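Local atomic coordinates of glycosyl hydrolase, family 38 (Enterococcus faecalis, PDB entry 5KBP), a protein that probably hydrolyses alpha-linked mannose from glycans, as expected of a family 38 alpha-mannosidase. Residues V537-N542 and Y604-T609; K558-E563 and T648-I653. All coordinates share one frame; numbering follows the deposited sequence.

Interaction 1 (V537-N542 and Y604-T609)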
ATOM      1  N   VAL A 537     -29.260  -4.337  34.434  1.00 58.12           N
ATOM      2  CA  VAL A 537     -28.232  -3.329  34.198  1.00 51.83           C
ATOM      3  C   VAL A 537     -28.728  -1.976  34.689  1.00 55.24           C
ATOM      4  O   VAL A 537     -29.826  -1.538  34.324  1.00 62.45           O
ATOM      5  CB  VAL A 537     -27.846  -3.264  32.710  1.00 49.07           C
ATOM      6  CG1 VAL A 537     -26.837  -2.148  32.467  1.00 48.65           C
ATOM      7  CG2 VAL A 537     -27.295  -4.603  32.255  1.00 48.25           C
ATOM      8  N   LYS A 538     -27.918  -1.321  35.517  1.00 62.94           N
ATOM      9  CA  LYS A 538     -28.135   0.059  35.926  1.00 62.31           C
ATOM     10  C   LYS A 538     -26.943   0.887  35.472  1.00 60.51           C
ATOM     11  O   LYS A 538     -25.793   0.498  35.697  1.00 57.64           O
ATOM     12  CB  LYS A 538     -28.319   0.172  37.443  1.00 61.86           C
ATOM     13  CG  LYS A 538     -28.216   1.596  37.995  1.00 66.85           C
ATOM     14  CD  LYS A 538     -29.286   2.514  37.420  1.00 74.09           C
ATOM     15  CE  LYS A 538     -29.162   3.934  37.956  1.00 76.84           C
ATOM     16  NZ  LYS A 538     -29.380   3.997  39.428  1.00 80.67           N
ATOM     17  N   ILE A 539     -27.218   2.015  34.826  1.00 51.22           N
ATOM     18  CA  ILE A 539     -26.187   2.943  34.380  1.00 57.12           C
ATOM     19  C   ILE A 539     -26.219   4.141  35.319  1.00 71.79           C
ATOM     20  O   ILE A 539     -27.163   4.941  35.291  1.00 78.98           O
ATOM     21  CB  ILE A 539     -26.388   3.369  32.921  1.00 48.75           C
ATOM     22  CG1 ILE A 539     -26.433   2.138  32.015  1.00 49.25           C
ATOM     23  CG2 ILE A 539     -25.278   4.314  32.484  1.00 46.63           C
ATOM     24  CD1 ILE A 539     -26.513   2.465  30.545  1.00 48.08           C
ATOM     25  N   GLU A 540     -25.192   4.264  36.154  1.00 70.16           N
ATOM     26  CA  GLU A 540     -25.123   5.338  37.130  1.00 74.10           C
ATOM     27  C   GLU A 540     -24.785   6.664  36.452  1.00 74.52           C
ATOM     28  O   GLU A 540     -24.280   6.707  35.327  1.00 75.86           O
ATOM     29  CB  GLU A 540     -24.076   5.020  38.199  1.00 67.17           C
ATOM     30  CG  GLU A 540     -24.139   3.598  38.740  1.00 64.41           C
ATOM     31  CD  GLU A 540     -25.327   3.364  39.653  1.00 75.57           C
ATOM     32  OE1 GLU A 540     -25.947   4.354  40.095  1.00 76.71           O
ATOM     33  OE2 GLU A 540     -25.637   2.188  39.934  1.00 77.75           O
ATOM     34  N   ASN A 541     -25.075   7.760  37.160  1.00 75.26           N
ATOM     35  CA  ASN A 541     -24.622   9.074  36.715  1.00 70.79           C
ATOM     36  C   ASN A 541     -23.108   9.130  36.585  1.00 72.45           C
ATOM     37  O   ASN A 541     -22.586   9.961  35.834  1.00 64.81           O
ATOM     38  CB  ASN A 541     -25.106  10.152  37.686  1.00 74.75           C
ATOM     39  CG  ASN A 541     -26.608  10.126  37.884  1.00 83.45           C
ATOM     40  OD1 ASN A 541     -27.367   9.917  36.937  1.00 85.19           O
ATOM     41  ND2 ASN A 541     -27.047  10.330  39.120  1.00 86.43           N
ATOM     42  N   ASN A 542     -22.398   8.264  37.313  1.00 78.18           N
ATOM     43  CA  ASN A 542     -20.967   8.081  37.108  1.00 76.45           C
ATOM     44  C   ASN A 542     -20.662   7.719  35.659  1.00 77.29           C
ATOM     45  O   ASN A 542     -19.655   8.161  35.095  1.00 76.60           O
ATOM     46  CB  ASN A 542     -20.465   6.985  38.055  1.00 83.45           C
ATOM     47  CG  ASN A 542     -18.952   6.912  38.137  1.00 91.41           C
ATOM     48  OD1 ASN A 542     -18.240   7.463  37.302  1.00109.78           O
ATOM     49  ND2 ASN A 542     -18.455   6.218  39.153  1.00 81.73           N
ATOM     50  N   TYR A 604     -28.102   2.095  25.080  1.00 57.63           N
ATOM     51  CA  TYR A 604     -27.880   3.375  25.738  1.00 58.48           C
ATOM     52  C   TYR A 604     -26.594   4.006  25.226  1.00 59.99           C
ATOM     53  O   TYR A 604     -25.619   3.305  24.937  1.00 58.75           O
ATOM     54  CB  TYR A 604     -27.787   3.212  27.260  1.00 58.14           C
ATOM     55  CG  TYR A 604     -29.116   3.187  27.976  1.00 65.19           C
ATOM     56  CD1 TYR A 604     -29.914   2.052  27.963  1.00 61.05           C
ATOM     57  CD2 TYR A 604     -29.566   4.295  28.682  1.00 68.19           C
ATOM     58  CE1 TYR A 604     -31.127   2.025  28.622  1.00 61.99           C
ATOM     59  CE2 TYR A 604     -30.777   4.277  29.345  1.00 71.83           C
ATOM     60  CZ  TYR A 604     -31.552   3.138  29.312  1.00 70.57           C
ATOM     61  OH  TYR A 604     -32.758   3.109  29.970  1.00 73.03           O
ATOM     62  N   GLN A 605     -26.595   5.331  25.122  1.00 56.83           N
ATOM     63  CA  GLN A 605     -25.398   6.091  24.795  1.00 49.90           C
ATOM     64  C   GLN A 605     -24.864   6.737  26.064  1.00 56.71           C
ATOM     65  O   GLN A 605     -25.606   7.418  26.780  1.00 54.29           O
ATOM     66  CB  GLN A 605     -25.686   7.162  23.744  1.00 58.11           C
ATOM     67  CG  GLN A 605     -24.438   7.872  23.238  1.00 54.97           C
ATOM     68  CD  GLN A 605     -24.737   9.227  22.630  1.00 60.26           C
ATOM     69  OE1 GLN A 605     -25.323  10.095  23.279  1.00 66.28           O
ATOM     70  NE2 GLN A 605     -24.333   9.419  21.379  1.00 58.37           N
ATOM     71  N   ILE A 606     -23.584   6.515  26.347  1.00 57.82           N
ATOM     72  CA  ILE A 606     -22.917   7.094  27.507  1.00 54.44           C
ATOM     73  C   ILE A 606     -21.835   8.036  27.000  1.00 49.86           C
ATOM     74  O   ILE A 606     -20.895   7.603  26.322  1.00 45.12           O
ATOM     75  CB  ILE A 606     -22.317   6.016  28.423  1.00 54.72           C
ATOM     76  CG1 ILE A 606     -23.400   5.036  28.874  1.00 52.66           C
ATOM     77  CG2 ILE A 606     -21.647   6.661  29.625  1.00 60.88           C
ATOM     78  CD1 ILE A 606     -22.877   3.889  29.708  1.00 56.63           C
ATOM     79  N   LYS A 607     -21.968   9.319  27.327  1.00 56.35           N
ATOM     80  CA  LYS A 607     -21.009  10.340  26.927  1.00 55.58           C
ATOM     81  C   LYS A 607     -20.268  10.855  28.152  1.00 60.56           C
ATOM     82  O   LYS A 607     -20.891  11.296  29.124  1.00 53.58           O
ATOM     83  CB  LYS A 607     -21.703  11.499  26.209  1.00 57.64           C
ATOM     84  CG  LYS A 607     -21.915  11.278  24.722  1.00 63.18           C
ATOM     85  CD  LYS A 607     -22.444  12.539  24.061  1.00 75.41           C
ATOM     86  CE  LYS A 607     -22.528  12.389  22.553  1.00 84.62           C
ATOM     87  NZ  LYS A 607     -22.985  13.651  21.907  1.00 86.86           N
ATOM     88  N   GLN A 608     -18.939  10.802  28.098  1.00 63.38           N
ATOM     89  CA  GLN A 608     -18.080  11.310  29.158  1.00 64.08           C
ATOM     90  C   GLN A 608     -16.978  12.155  28.537  1.00 60.64           C
ATOM     91  O   GLN A 608     -16.306  11.712  27.600  1.00 61.28           O
ATOM     92  CB  GLN A 608     -17.472  10.169  29.978  1.00 63.27           C
ATOM     93  CG  GLN A 608     -18.484   9.348  30.759  1.00 68.00           C
ATOM     94  CD  GLN A 608     -18.100   7.884  30.838  1.00 66.54           C
ATOM     95  OE1 GLN A 608     -17.516   7.336  29.904  1.00 68.26           O
ATOM     96  NE2 GLN A 608     -18.424   7.244  31.956  1.00 67.26           N
ATOM     97  N   THR A 609     -16.802  13.367  29.054  1.00 58.74           N
ATOM     98  CA  THR A 609     -15.728  14.259  28.640  1.00 62.29           C
ATOM     99  C   THR A 609     -14.747  14.417  29.794  1.00 60.30           C
ATOM    100  O   THR A 609     -15.147  14.757  30.912  1.00 67.07           O
ATOM    101  CB  THR A 609     -16.269  15.625  28.211  1.00 65.89           C
ATOM    102  OG1 THR A 609     -17.004  15.490  26.989  1.00 61.74           O
ATOM    103  CG2 THR A 609     -15.129  16.613  28.001  1.00 70.56           C
TER
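Ile539 faces Ile606 across two chain segments that run almost in the same direction, 7° apart, with the CA atoms of this pair 8.7 Å from each other. That spacing is too wide for backbone pairing, so the contact is made through side chains, with one backbone oxygen, Asn542 O, joining in. The two branches of Ile539 divide the work. CG1 lies beside the backbone N (chi1 -56°), which carries CD1 down to Tyr604, 3.6 Å from its CB. CD1 also meets the root of the ring, at 3.7 Å from Tyr604 CG, and the two side chains cross at a slant. The other branch, CG2, meets Ile606 CD1 tip to tip at 3.7 Å. The contact lies between the facing layers of a beta sandwich in the family 38 C-terminal domain. Strand 535-539 belongs to one sheet and strand 601-613 to the other. Ile592 of strand 591-597 also packs on both Ile539 and Tyr604. Past the end of strand 535-539 the contact turns polar. Gln608 bends at chi2 (145°), and its NE2 gives a weak hydrogen bond to Asn542 O, 3.5 Å long. On the side turned from Tyr604 and Ile606, Lys538 NZ forms a salt bridge with Glu540 OE1 at 3.5 Å.

Interaction 2 (K558-E563 and T648-I653); sequences KLLTFE and TMVTMI. With SO4 (sulfate ion), chain K.
Two facing antiparallel sheets of the C-terminal beta sandwich meet here, and Leu560 and Phe562 of one point their side chains at Thr648 and Val650 of the other. Leu560 sits in a G1 beta bulge, where it and Thr561 together pair with Leu677 of strand 672-679. Its CG is anti to the backbone N (chi1 -163°), and CD2 does all the touching. CD2 meets Thr648 CG2 tip to tip at 3.9 Å. The same methyl lies 4.0 Å from Val650 CG2, and there the two side chains run alongside each other, pointing opposite ways. Phe562 meets Thr648 obliquely, with its ring atom CZ 3.2 Å from Thr648 OG1. Thr648 is buried, and its hydroxyl is hydrogen-bonded to Thr663 OG1 of strand 659-667. Tyr778 of strand 772-783 packs against both Leu560 and Phe562. A second G1 bulge, at Lys558 and Leu559 opposite Leu545, precedes the first. Thr561 OG1 donates to Lys558 O at 2.9 Å, from above the carbonyl plane and 53° out of it, bridging the corner in the chain. The extended Lys558 side chain leads away from the interface, and its NZ donates to O4 of a sulfate ion, probably from the crystallisation solution, at 2.9 Å.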
ATOM      1  N   LYS A 558     -19.188  -0.639  39.410  1.00 63.95           N
ATOM      2  CA  LYS A 558     -18.095   0.157  38.853  1.00 68.70           C
ATOM      3  C   LYS A 558     -17.534  -0.438  37.563  1.00 72.25           C
ATOM      4  O   LYS A 558     -16.367  -0.212  37.226  1.00 64.25           O
ATOM      5  CB  LYS A 558     -16.974   0.357  39.878  1.00 64.83           C
ATOM      6  CG  LYS A 558     -17.426   1.065  41.145  1.00 65.37           C
ATOM      7  CD  LYS A 558     -16.290   1.193  42.143  1.00 68.78           C
ATOM      8  CE  LYS A 558     -16.753   1.893  43.406  1.00 70.86           C
ATOM      9  NZ  LYS A 558     -15.669   2.028  44.414  1.00 72.86           N
ATOM     10  N   LEU A 559     -18.348  -1.185  36.827  1.00 72.73           N
ATOM     11  CA  LEU A 559     -17.917  -1.742  35.555  1.00 65.93           C
ATOM     12  C   LEU A 559     -17.930  -0.669  34.472  1.00 64.03           C
ATOM     13  O   LEU A 559     -18.664   0.320  34.557  1.00 60.68           O
ATOM     14  CB  LEU A 559     -18.817  -2.909  35.153  1.00 59.08           C
ATOM     15  CG  LEU A 559     -18.836  -4.102  36.113  1.00 57.97           C
ATOM     16  CD1 LEU A 559     -19.877  -5.125  35.686  1.00 50.75           C
ATOM     17  CD2 LEU A 559     -17.458  -4.739  36.190  1.00 58.51           C
ATOM     18  N   LEU A 560     -17.104  -0.880  33.445  1.00 64.15           N
ATOM     19  CA  LEU A 560     -16.956   0.055  32.328  1.00 58.14           C
ATOM     20  C   LEU A 560     -16.456   1.416  32.816  1.00 63.31           C
ATOM     21  O   LEU A 560     -17.044   2.463  32.534  1.00 63.72           O
ATOM     22  CB  LEU A 560     -18.266   0.194  31.544  1.00 58.05           C
ATOM     23  CG  LEU A 560     -18.187   0.798  30.139  1.00 56.57           C
ATOM     24  CD1 LEU A 560     -17.482  -0.158  29.189  1.00 52.07           C
ATOM     25  CD2 LEU A 560     -19.572   1.163  29.623  1.00 53.25           C
ATOM     26  N   THR A 561     -15.356   1.391  33.563  1.00 62.33           N
ATOM     27  CA  THR A 561     -14.683   2.601  34.018  1.00 59.67           C
ATOM     28  C   THR A 561     -13.436   2.821  33.171  1.00 62.60           C
ATOM     29  O   THR A 561     -12.643   1.894  32.975  1.00 61.94           O
ATOM     30  CB  THR A 561     -14.311   2.503  35.499  1.00 61.08           C
ATOM     31  OG1 THR A 561     -15.504   2.446  36.291  1.00 68.50           O
ATOM     32  CG2 THR A 561     -13.483   3.707  35.927  1.00 51.45           C
ATOM     33  N   PHE A 562     -13.269   4.041  32.672  1.00 57.78           N
ATOM     34  CA  PHE A 562     -12.162   4.377  31.789  1.00 53.12           C
ATOM     35  C   PHE A 562     -11.033   5.033  32.573  1.00 54.26           C
ATOM     36  O   PHE A 562     -11.274   5.819  33.494  1.00 55.62           O
ATOM     37  CB  PHE A 562     -12.632   5.296  30.658  1.00 43.49           C
ATOM     38  CG  PHE A 562     -13.649   4.661  29.755  1.00 50.69           C
ATOM     39  CD1 PHE A 562     -13.254   3.776  28.764  1.00 56.62           C
ATOM     40  CD2 PHE A 562     -14.997   4.937  29.902  1.00 54.73           C
ATOM     41  CE1 PHE A 562     -14.187   3.183  27.934  1.00 59.25           C
ATOM     42  CE2 PHE A 562     -15.934   4.348  29.074  1.00 54.67           C
ATOM     43  CZ  PHE A 562     -15.528   3.470  28.089  1.00 55.76           C
ATOM     44  N   GLU A 563      -9.799   4.702  32.198  1.00 52.42           N
ATOM     45  CA  GLU A 563      -8.611   5.172  32.896  1.00 46.18           C
ATOM     46  C   GLU A 563      -7.550   5.546  31.875  1.00 48.75           C
ATOM     47  O   GLU A 563      -7.206   4.735  31.011  1.00 47.77           O
ATOM     48  CB  GLU A 563      -8.071   4.098  33.846  1.00 45.52           C
ATOM     49  CG  GLU A 563      -6.783   4.474  34.558  1.00 57.93           C
ATOM     50  CD  GLU A 563      -6.023   3.260  35.055  1.00 66.02           C
ATOM     51  OE1 GLU A 563      -5.320   2.623  34.242  1.00 63.74           O
ATOM     52  OE2 GLU A 563      -6.138   2.936  36.255  1.00 69.03           O
ATOM     53  N   THR A 648     -19.722   5.687  24.557  1.00 47.67           N
ATOM     54  CA  THR A 648     -19.876   4.239  24.582  1.00 41.91           C
ATOM     55  C   THR A 648     -21.340   3.881  24.370  1.00 45.89           C
ATOM     56  O   THR A 648     -22.225   4.475  24.995  1.00 49.06           O
ATOM     57  CB  THR A 648     -19.380   3.652  25.908  1.00 44.63           C
ATOM     58  OG1 THR A 648     -18.027   4.061  26.139  1.00 49.79           O
ATOM     59  CG2 THR A 648     -19.441   2.131  25.876  1.00 50.91           C
ATOM     60  N   MET A 649     -21.589   2.915  23.489  1.00 55.71           N
ATOM     61  CA  MET A 649     -22.931   2.403  23.232  1.00 55.53           C
ATOM     62  C   MET A 649     -23.065   1.047  23.914  1.00 62.39           C
ATOM     63  O   MET A 649     -22.438   0.069  23.495  1.00 74.37           O
ATOM     64  CB  MET A 649     -23.196   2.292  21.731  1.00 51.82           C
ATOM     65  CG  MET A 649     -23.312   3.627  21.013  1.00 59.45           C
ATOM     66  SD  MET A 649     -24.803   4.540  21.452  1.00 69.42           S
ATOM     67  CE  MET A 649     -26.076   3.449  20.820  1.00 66.61           C
ATOM     68  N   VAL A 650     -23.878   0.990  24.964  1.00 57.21           N
ATOM     69  CA  VAL A 650     -24.133  -0.252  25.684  1.00 58.45           C
ATOM     70  C   VAL A 650     -25.404  -0.874  25.123  1.00 66.11           C
ATOM     71  O   VAL A 650     -26.481  -0.274  25.194  1.00 67.74           O
ATOM     72  CB  VAL A 650     -24.257  -0.008  27.196  1.00 56.05           C
ATOM     73  CG1 VAL A 650     -24.458  -1.326  27.930  1.00 49.28           C
ATOM     74  CG2 VAL A 650     -23.029   0.719  27.718  1.00 50.47           C
ATOM     75  N   THR A 651     -25.284  -2.079  24.571  1.00 62.38           N
ATOM     76  CA  THR A 651     -26.383  -2.738  23.880  1.00 58.27           C
ATOM     77  C   THR A 651     -26.723  -4.056  24.560  1.00 54.42           C
ATOM     78  O   THR A 651     -25.829  -4.810  24.964  1.00 58.88           O
ATOM     79  CB  THR A 651     -26.035  -2.987  22.405  1.00 58.63           C
ATOM     80  OG1 THR A 651     -25.602  -1.762  21.800  1.00 60.16           O
ATOM     81  CG2 THR A 651     -27.251  -3.511  21.650  1.00 55.45           C
ATOM     82  N   MET A 652     -28.021  -4.326  24.686  1.00 48.46           N
ATOM     83  CA  MET A 652     -28.526  -5.574  25.239  1.00 53.15           C
ATOM     84  C   MET A 652     -29.661  -6.082  24.364  1.00 57.95           C
ATOM     85  O   MET A 652     -30.517  -5.304  23.933  1.00 58.02           O
ATOM     86  CB  MET A 652     -29.025  -5.395  26.681  1.00 51.47           C
ATOM     87  CG  MET A 652     -29.895  -6.543  27.181  1.00 61.09           C
ATOM     88  SD  MET A 652     -30.878  -6.128  28.634  1.00 66.57           S
ATOM     89  CE  MET A 652     -29.578  -5.883  29.834  1.00 61.79           C
ATOM     90  N   ILE A 653     -29.666  -7.387  24.104  1.00 58.82           N
ATOM     91  CA  ILE A 653     -30.752  -8.030  23.383  1.00 58.43           C
ATOM     92  C   ILE A 653     -31.492  -8.968  24.338  1.00 60.75           C
ATOM     93  O   ILE A 653     -31.012  -9.301  25.421  1.00 54.79           O
ATOM     94  CB  ILE A 653     -30.259  -8.775  22.128  1.00 53.26           C
ATOM     95  CG1 ILE A 653     -29.386  -9.971  22.509  1.00 59.01           C
ATOM     96  CG2 ILE A 653     -29.492  -7.828  21.219  1.00 47.16           C
ATOM     97  CD1 ILE A 653     -28.909 -10.771  21.316  1.00 54.93           C
TER
HETATM   98  S   SO4 K 909     -17.832   1.313  47.239  0.66135.43           S
HETATM   99  O1  SO4 K 909     -18.236   0.244  46.330  0.66133.14           O
HETATM  100  O2  SO4 K 909     -18.459   2.565  46.828  0.66133.88           O
HETATM  101  O3  SO4 K 909     -18.254   0.981  48.597  0.66136.74           O
HETATM  102  O4  SO4 K 909     -16.380   1.459  47.203  0.66134.17           O

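From the N terminus the chain passes 537-542, then 558-563, both on strands, or just past the end of strands, of one sheet of the sandwich. It then enters the facing sheet. Segment 604-609 returns to 537-542 and closes interaction 1 over a 61-residue loop. Segment 648-653 returns to 558-563 and closes interaction 2 over 84 residues. The two loops cross, since their segments alternate. Their centres lie about 7 Å apart. Strands 601-613 and 641-653 are antiparallel neighbours, with probable hydrogen bonds from Ile606 N to Thr648 O (2.8 Å) and from Tyr604 N to Val650 O (2.9 Å). Across the sandwich, Gln608 OE1 packs on Phe562 CD2 and Val537 CG2 on Met652 CE, joining both contacts in one interior.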